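PDB 5H80: carboxylase from Deinococcus radiodurans, which probably carries out the ATP-dependent carboxylation of biotin as the biotin carboxylase part of a single-chain bacterial carboxylase. Local coordinates for residues V386-G398 with V404-P416. Residues are numbered along the deposited sequence; the frame is centred on the assembly and turned at random. Where two conformers were deposited one is given.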
ATOM      1  N   VAL A 386     -27.838  -7.660   6.362  1.00 54.87           N
ATOM      2  CA  VAL A 386     -29.009  -7.935   5.505  1.00 65.00           C
ATOM      3  C   VAL A 386     -28.663  -8.967   4.421  1.00 66.15           C
ATOM      4  O   VAL A 386     -27.533  -9.017   3.926  1.00 71.03           O
ATOM      5  CB  VAL A 386     -29.567  -6.661   4.773  1.00 71.77           C
ATOM      6  CG1 VAL A 386     -31.058  -6.821   4.469  1.00 72.73           C
ATOM      7  CG2 VAL A 386     -29.334  -5.386   5.570  1.00 76.30           C
ATOM      8  N   GLY A 387     -29.650  -9.762   4.034  1.00 59.62           N
ATOM      9  CA  GLY A 387     -29.521 -10.709   2.914  1.00 66.20           C
ATOM     10  C   GLY A 387     -28.675 -11.934   3.222  1.00 66.02           C
ATOM     11  O   GLY A 387     -28.315 -12.167   4.379  1.00 73.06           O
ATOM     12  N   GLY A 388     -28.365 -12.708   2.177  1.00 55.60           N
ATOM     13  CA  GLY A 388     -27.526 -13.888   2.284  1.00 57.32           C
ATOM     14  C   GLY A 388     -26.875 -14.242   0.959  1.00 50.80           C
ATOM     15  O   GLY A 388     -26.888 -13.444  -0.003  1.00 49.47           O
ATOM     16  N   GLY A 389     -26.281 -15.436   0.926  1.00 40.26           N
ATOM     17  CA  GLY A 389     -25.640 -15.919  -0.249  1.00 40.99           C
ATOM     18  C   GLY A 389     -24.252 -16.323   0.049  1.00 44.84           C
ATOM     19  O   GLY A 389     -23.719 -16.027   1.125  1.00 50.21           O
ATOM     20  N   GLN A 390     -23.677 -17.025  -0.903  1.00 48.00           N
ATOM     21  CA  GLN A 390     -22.287 -17.476  -0.829  1.00 49.40           C
ATOM     22  C   GLN A 390     -21.549 -16.591  -1.806  1.00 47.22           C
ATOM     23  O   GLN A 390     -22.064 -16.293  -2.876  1.00 40.71           O
ATOM     24  CB  GLN A 390     -22.204 -18.933  -1.256  1.00 47.25           C
ATOM     25  CG  GLN A 390     -20.815 -19.453  -1.611  1.00 48.21           C
ATOM     26  CD  GLN A 390     -20.931 -20.911  -1.879  1.00 51.27           C
ATOM     27  OE1 GLN A 390     -21.823 -21.303  -2.640  1.00 46.88           O
ATOM     28  NE2 GLN A 390     -20.131 -21.722  -1.214  1.00 44.00           N
ATOM     29  N   VAL A 391     -20.362 -16.144  -1.400  1.00 41.72           N
ATOM     30  CA  VAL A 391     -19.544 -15.318  -2.217  1.00 36.49           C
ATOM     31  C   VAL A 391     -18.937 -16.042  -3.394  1.00 36.32           C
ATOM     32  O   VAL A 391     -18.166 -16.992  -3.237  1.00 37.52           O
ATOM     33  CB  VAL A 391     -18.474 -14.636  -1.343  1.00 39.84           C
ATOM     34  CG1 VAL A 391     -17.399 -14.024  -2.212  1.00 40.46           C
ATOM     35  CG2 VAL A 391     -19.206 -13.633  -0.440  1.00 33.40           C
ATOM     36  N   GLN A 392     -19.323 -15.605  -4.605  1.00 38.10           N
ATOM     37  CA  GLN A 392     -18.923 -16.303  -5.832  1.00 39.35           C
ATOM     38  C   GLN A 392     -17.766 -15.761  -6.602  1.00 40.96           C
ATOM     39  O   GLN A 392     -17.008 -16.531  -7.217  1.00 37.31           O
ATOM     40  CB  GLN A 392     -20.157 -16.472  -6.787  1.00 48.57           C
ATOM     41  CG  GLN A 392     -21.043 -17.611  -6.304  1.00 57.78           C
ATOM     42  CD  GLN A 392     -22.513 -17.477  -6.615  1.00 67.13           C
ATOM     43  OE1 GLN A 392     -22.951 -16.592  -7.354  1.00 71.38           O
ATOM     44  NE2 GLN A 392     -23.296 -18.368  -6.028  1.00 73.70           N
ATOM     45  N   THR A 393     -17.645 -14.447  -6.575  1.00 39.71           N
ATOM     46  CA  THR A 393     -16.580 -13.727  -7.182  1.00 45.35           C
ATOM     47  C   THR A 393     -16.244 -12.653  -6.134  1.00 35.43           C
ATOM     48  O   THR A 393     -17.143 -12.038  -5.510  1.00 29.29           O
ATOM     49  CB  THR A 393     -17.007 -13.071  -8.510  1.00 48.56           C
ATOM     50  OG1 THR A 393     -17.545 -14.086  -9.361  1.00 48.48           O
ATOM     51  CG2 THR A 393     -15.845 -12.420  -9.205  1.00 46.38           C
ATOM     52  N   PHE A 394     -14.966 -12.536  -5.918  1.00 35.49           N
ATOM     53  CA  PHE A 394     -14.445 -11.582  -4.929  1.00 34.60           C
ATOM     54  C   PHE A 394     -13.022 -11.210  -5.301  1.00 32.70           C
ATOM     55  O   PHE A 394     -12.123 -11.980  -5.100  1.00 31.66           O
ATOM     56  CB  PHE A 394     -14.510 -12.220  -3.518  1.00 36.25           C
ATOM     57  CG  PHE A 394     -14.358 -11.222  -2.406  1.00 31.27           C
ATOM     58  CD1 PHE A 394     -15.438 -10.436  -1.976  1.00 39.18           C
ATOM     59  CD2 PHE A 394     -13.112 -11.030  -1.799  1.00 33.69           C
ATOM     60  CE1 PHE A 394     -15.297  -9.535  -0.931  1.00 39.61           C
ATOM     61  CE2 PHE A 394     -12.951 -10.085  -0.760  1.00 30.03           C
ATOM     62  CZ  PHE A 394     -14.064  -9.365  -0.321  1.00 33.24           C
ATOM     63  N   THR A 395     -12.820 -10.011  -5.865  1.00 34.04           N
ATOM     64  CA  THR A 395     -11.532  -9.600  -6.435  1.00 35.49           C
ATOM     65  C   THR A 395     -11.427  -8.117  -6.041  1.00 30.32           C
ATOM     66  O   THR A 395     -11.955  -7.248  -6.711  1.00 27.56           O
ATOM     67  CB  THR A 395     -11.458  -9.781  -7.937  1.00 43.78           C
ATOM     68  OG1 THR A 395     -11.838 -11.142  -8.235  1.00 41.71           O
ATOM     69  CG2 THR A 395     -10.070  -9.524  -8.425  1.00 45.89           C
ATOM     70  N   PRO A 396     -10.841  -7.901  -4.869  1.00 27.63           N
ATOM     71  CA  PRO A 396     -10.726  -6.501  -4.363  1.00 27.73           C
ATOM     72  C   PRO A 396      -9.774  -5.693  -5.244  1.00 23.94           C
ATOM     73  O   PRO A 396      -8.968  -6.262  -5.953  1.00 28.35           O
ATOM     74  CB  PRO A 396     -10.158  -6.687  -2.936  1.00 31.84           C
ATOM     75  CG  PRO A 396     -10.535  -8.074  -2.575  1.00 28.17           C
ATOM     76  CD  PRO A 396     -10.383  -8.874  -3.854  1.00 33.03           C
ATOM     77  N   PRO A 397      -9.904  -4.351  -5.215  1.00 25.72           N
ATOM     78  CA  PRO A 397      -9.010  -3.453  -5.895  1.00 22.45           C
ATOM     79  C   PRO A 397      -7.600  -3.572  -5.420  1.00 24.00           C
ATOM     80  O   PRO A 397      -7.376  -3.964  -4.307  1.00 23.83           O
ATOM     81  CB  PRO A 397      -9.555  -2.039  -5.587  1.00 25.25           C
ATOM     82  CG  PRO A 397     -10.372  -2.231  -4.390  1.00 24.28           C
ATOM     83  CD  PRO A 397     -10.804  -3.648  -4.290  1.00 22.01           C
ATOM     84  N   GLY A 398      -6.616  -3.283  -6.271  1.00 26.75           N
ATOM     85  CA  GLY A 398      -5.242  -3.158  -5.829  1.00 26.60           C
ATOM     86  C   GLY A 398      -4.485  -2.105  -6.625  1.00 25.60           C
ATOM     87  O   GLY A 398      -5.083  -1.237  -7.311  1.00 25.67           O
ATOM     88  N   VAL A 404      -6.278  -3.153   0.892  0.50 21.50           N
ATOM     89  CA  VAL A 404      -7.539  -3.802   1.284  0.50 21.14           C
ATOM     90  C   VAL A 404      -7.324  -4.811   2.407  0.50 20.53           C
ATOM     91  O   VAL A 404      -6.585  -5.754   2.224  0.50 20.49           O
ATOM     92  CB  VAL A 404      -8.221  -4.526   0.105  0.50 19.37           C
ATOM     93  CG1 VAL A 404      -9.536  -5.185   0.568  0.50 16.92           C
ATOM     94  CG2 VAL A 404      -8.558  -3.582  -1.044  0.50 19.97           C
ATOM     95  N   ASP A 405      -8.038  -4.615   3.527  1.00 22.32           N
ATOM     96  CA  ASP A 405      -7.976  -5.490   4.686  1.00 22.96           C
ATOM     97  C   ASP A 405      -9.339  -6.268   4.716  1.00 24.04           C
ATOM     98  O   ASP A 405     -10.446  -5.670   4.881  1.00 22.31           O
ATOM     99  CB  ASP A 405      -7.735  -4.786   6.063  1.00 21.35           C
ATOM    100  CG  ASP A 405      -6.331  -4.231   6.229  1.00 23.99           C
ATOM    101  OD1 ASP A 405      -5.646  -3.965   5.188  1.00 21.47           O
ATOM    102  OD2 ASP A 405      -5.860  -4.137   7.359  1.00 27.08           O
ATOM    103  N   THR A 406      -9.228  -7.591   4.593  1.00 21.85           N
ATOM    104  CA  THR A 406     -10.403  -8.488   4.541  1.00 23.91           C
ATOM    105  C   THR A 406     -10.001  -9.861   5.206  1.00 21.67           C
ATOM    106  O   THR A 406      -8.880 -10.139   5.546  1.00 23.23           O
ATOM    107  CB  THR A 406     -10.937  -8.615   3.092  1.00 22.77           C
ATOM    108  OG1 THR A 406     -12.216  -9.327   2.967  1.00 25.42           O
ATOM    109  CG2 THR A 406      -9.895  -9.253   2.187  1.00 24.25           C
ATOM    110  N   PHE A 407     -11.058 -10.684   5.291  1.00 23.99           N
ATOM    111  CA  PHE A 407     -11.088 -12.064   5.688  1.00 21.13           C
ATOM    112  C   PHE A 407     -11.772 -13.003   4.640  1.00 23.32           C
ATOM    113  O   PHE A 407     -11.728 -14.225   4.763  1.00 27.57           O
ATOM    114  CB  PHE A 407     -11.783 -12.179   7.058  1.00 24.23           C
ATOM    115  CG  PHE A 407     -13.195 -11.969   6.940  1.00 22.43           C
ATOM    116  CD1 PHE A 407     -14.118 -13.084   6.998  1.00 26.91           C
ATOM    117  CD2 PHE A 407     -13.726 -10.716   6.832  1.00 25.61           C
ATOM    118  CE1 PHE A 407     -15.481 -12.851   6.855  1.00 29.51           C
ATOM    119  CE2 PHE A 407     -15.066 -10.502   6.756  1.00 26.74           C
ATOM    120  CZ  PHE A 407     -15.959 -11.542   6.733  1.00 25.77           C
ATOM    121  N   VAL A 408     -12.335 -12.409   3.612  1.00 22.90           N
ATOM    122  CA  VAL A 408     -13.297 -13.010   2.592  1.00 24.04           C
ATOM    123  C   VAL A 408     -12.434 -13.648   1.499  1.00 29.71           C
ATOM    124  O   VAL A 408     -11.423 -13.095   1.030  1.00 31.42           O
ATOM    125  CB  VAL A 408     -14.378 -12.051   2.080  1.00 26.88           C
ATOM    126  CG1 VAL A 408     -15.282 -12.749   1.067  1.00 28.52           C
ATOM    127  CG2 VAL A 408     -15.216 -11.523   3.241  1.00 27.01           C
ATOM    128  N   THR A 409     -12.731 -14.911   1.165  1.00 32.11           N
ATOM    129  CA  THR A 409     -12.223 -15.459  -0.105  1.00 36.26           C
ATOM    130  C   THR A 409     -13.387 -16.107  -0.857  1.00 35.31           C
ATOM    131  O   THR A 409     -14.516 -16.254  -0.315  1.00 27.60           O
ATOM    132  CB  THR A 409     -11.111 -16.492   0.044  1.00 35.30           C
ATOM    133  OG1 THR A 409     -11.560 -17.539   0.916  1.00 47.35           O
ATOM    134  CG2 THR A 409      -9.821 -15.863   0.594  1.00 43.85           C
ATOM    135  N   THR A 410     -13.102 -16.524  -2.097  1.00 36.71           N
ATOM    136  CA  THR A 410     -14.151 -17.113  -2.941  1.00 45.31           C
ATOM    137  C   THR A 410     -14.744 -18.372  -2.292  1.00 37.41           C
ATOM    138  O   THR A 410     -14.008 -19.234  -1.759  1.00 39.82           O
ATOM    139  CB  THR A 410     -13.602 -17.349  -4.357  1.00 51.24           C
ATOM    140  OG1 THR A 410     -13.142 -16.095  -4.865  1.00 49.20           O
ATOM    141  CG2 THR A 410     -14.672 -17.871  -5.276  1.00 49.79           C
ATOM    142  N   GLY A 411     -16.072 -18.417  -2.281  1.00 36.81           N
ATOM    143  CA  GLY A 411     -16.828 -19.541  -1.798  1.00 39.80           C
ATOM    144  C   GLY A 411     -17.180 -19.434  -0.357  1.00 39.14           C
ATOM    145  O   GLY A 411     -17.703 -20.389   0.195  1.00 34.05           O
ATOM    146  N   LEU A 412     -16.810 -18.318   0.304  1.00 34.26           N
ATOM    147  CA  LEU A 412     -17.254 -18.089   1.673  1.00 29.18           C
ATOM    148  C   LEU A 412     -18.737 -17.809   1.690  1.00 27.96           C
ATOM    149  O   LEU A 412     -19.259 -17.063   0.797  1.00 34.37           O
ATOM    150  CB  LEU A 412     -16.396 -16.939   2.363  1.00 27.09           C
ATOM    151  CG  LEU A 412     -16.828 -16.716   3.808  1.00 29.81           C
ATOM    152  CD1 LEU A 412     -16.238 -17.904   4.576  1.00 27.54           C
ATOM    153  CD2 LEU A 412     -16.482 -15.312   4.359  1.00 34.52           C
ATOM    154  N   THR A 413     -19.468 -18.330   2.677  1.00 31.86           N
ATOM    155  CA  THR A 413     -20.868 -17.926   2.951  1.00 31.40           C
ATOM    156  C   THR A 413     -20.791 -17.193   4.242  1.00 36.14           C
ATOM    157  O   THR A 413     -20.626 -17.812   5.239  1.00 33.54           O
ATOM    158  CB  THR A 413     -21.885 -19.126   3.174  1.00 35.69           C
ATOM    159  OG1 THR A 413     -22.013 -19.838   1.996  1.00 36.72           O
ATOM    160  CG2 THR A 413     -23.308 -18.663   3.501  1.00 37.75           C
ATOM    161  N   PRO A 414     -20.912 -15.836   4.255  1.00 37.59           N
ATOM    162  CA  PRO A 414     -20.945 -15.153   5.547  1.00 35.24           C
ATOM    163  C   PRO A 414     -22.094 -15.506   6.504  1.00 39.55           C
ATOM    164  O   PRO A 414     -23.188 -15.801   6.066  1.00 45.73           O
ATOM    165  CB  PRO A 414     -21.024 -13.688   5.144  1.00 33.93           C
ATOM    166  CG  PRO A 414     -20.394 -13.635   3.799  1.00 32.90           C
ATOM    167  CD  PRO A 414     -20.994 -14.859   3.164  1.00 37.35           C
ATOM    168  N   SER A 415     -21.832 -15.485   7.797  1.00 37.84           N
ATOM    169  CA  SER A 415     -22.847 -15.881   8.764  1.00 38.95           C
ATOM    170  C   SER A 415     -23.477 -14.636   9.308  1.00 39.55           C
ATOM    171  O   SER A 415     -22.766 -13.630   9.629  1.00 36.35           O
ATOM    172  CB  SER A 415     -22.206 -16.691   9.906  1.00 35.84           C
ATOM    173  OG  SER A 415     -23.051 -16.697  11.062  1.00 36.02           O
ATOM    174  N   PRO A 416     -24.813 -14.666   9.478  1.00 39.40           N
ATOM    175  CA  PRO A 416     -25.456 -13.513  10.117  1.00 37.95           C
ATOM    176  C   PRO A 416     -25.123 -13.331  11.598  1.00 33.78           C
ATOM    177  O   PRO A 416     -25.617 -12.388  12.229  1.00 41.91           O
ATOM    178  CB  PRO A 416     -26.953 -13.826   9.969  1.00 38.75           C
ATOM    179  CG  PRO A 416     -27.030 -15.307   9.950  1.00 40.60           C
ATOM    180  CD  PRO A 416     -25.767 -15.777   9.235  1.00 43.34           C
TER
HETATM  181  O   HOH W   1     -24.397 -15.367   3.904  1.00 41.72           O
HETATM  182  O   HOH W   2     -11.305 -13.983  -3.057  1.00 51.97           O
HETATM  183  O   HOH W   3     -13.417 -14.273  -7.389  1.00 60.95           O
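F394 and V408 show how a ring face can receive a methyl between two mostly irregular segments. CG1 of V408, anti to its own backbone nitrogen (chi1 180°), stands 3.6 Å from the F394 ring centroid, almost on the ring normal, in a CH-pi contact. The hydroxyl of T406 approaches the same ring obliquely, but its polar partners are V408 N, in an ST turn, and L422 O. V391 CG1 also meets V408 CG1 at 4.1 Å, the two side chains crossing at about a right angle; at the other end V404 spreads its branches, CG1 against P396 CB and CG2 against the ring of P397. Replacing F394 by an alanine is likely to leave V408 CG1 without the ring face it rests on and to open a gap beside it.

Direct hydrogen bonds gather round V391. Its N donates to L412 O over 2.6 Å, and its O accepts from G411 N at 2.7 Å. The extended side chain of Q390 adds a third bond, NE2 to G411 O (3.1 Å), straight at the hydrogen yet arriving from above the carbonyl plane.

Water supplies further links: one molecule donates to both G389 O and P414 O, while another accepts from F394 N and lies 3.1 Å from T410 OG1.

F394 also meets F448 edge-to-face, and T395 packs on F394 of the second subunit. The whole joins the two-stranded antiparallel pair 393-395/449-451 to the chain leaving edge strand 402-406 through the type II turn T409-L412, within the biotin carboxylase C-terminal domain.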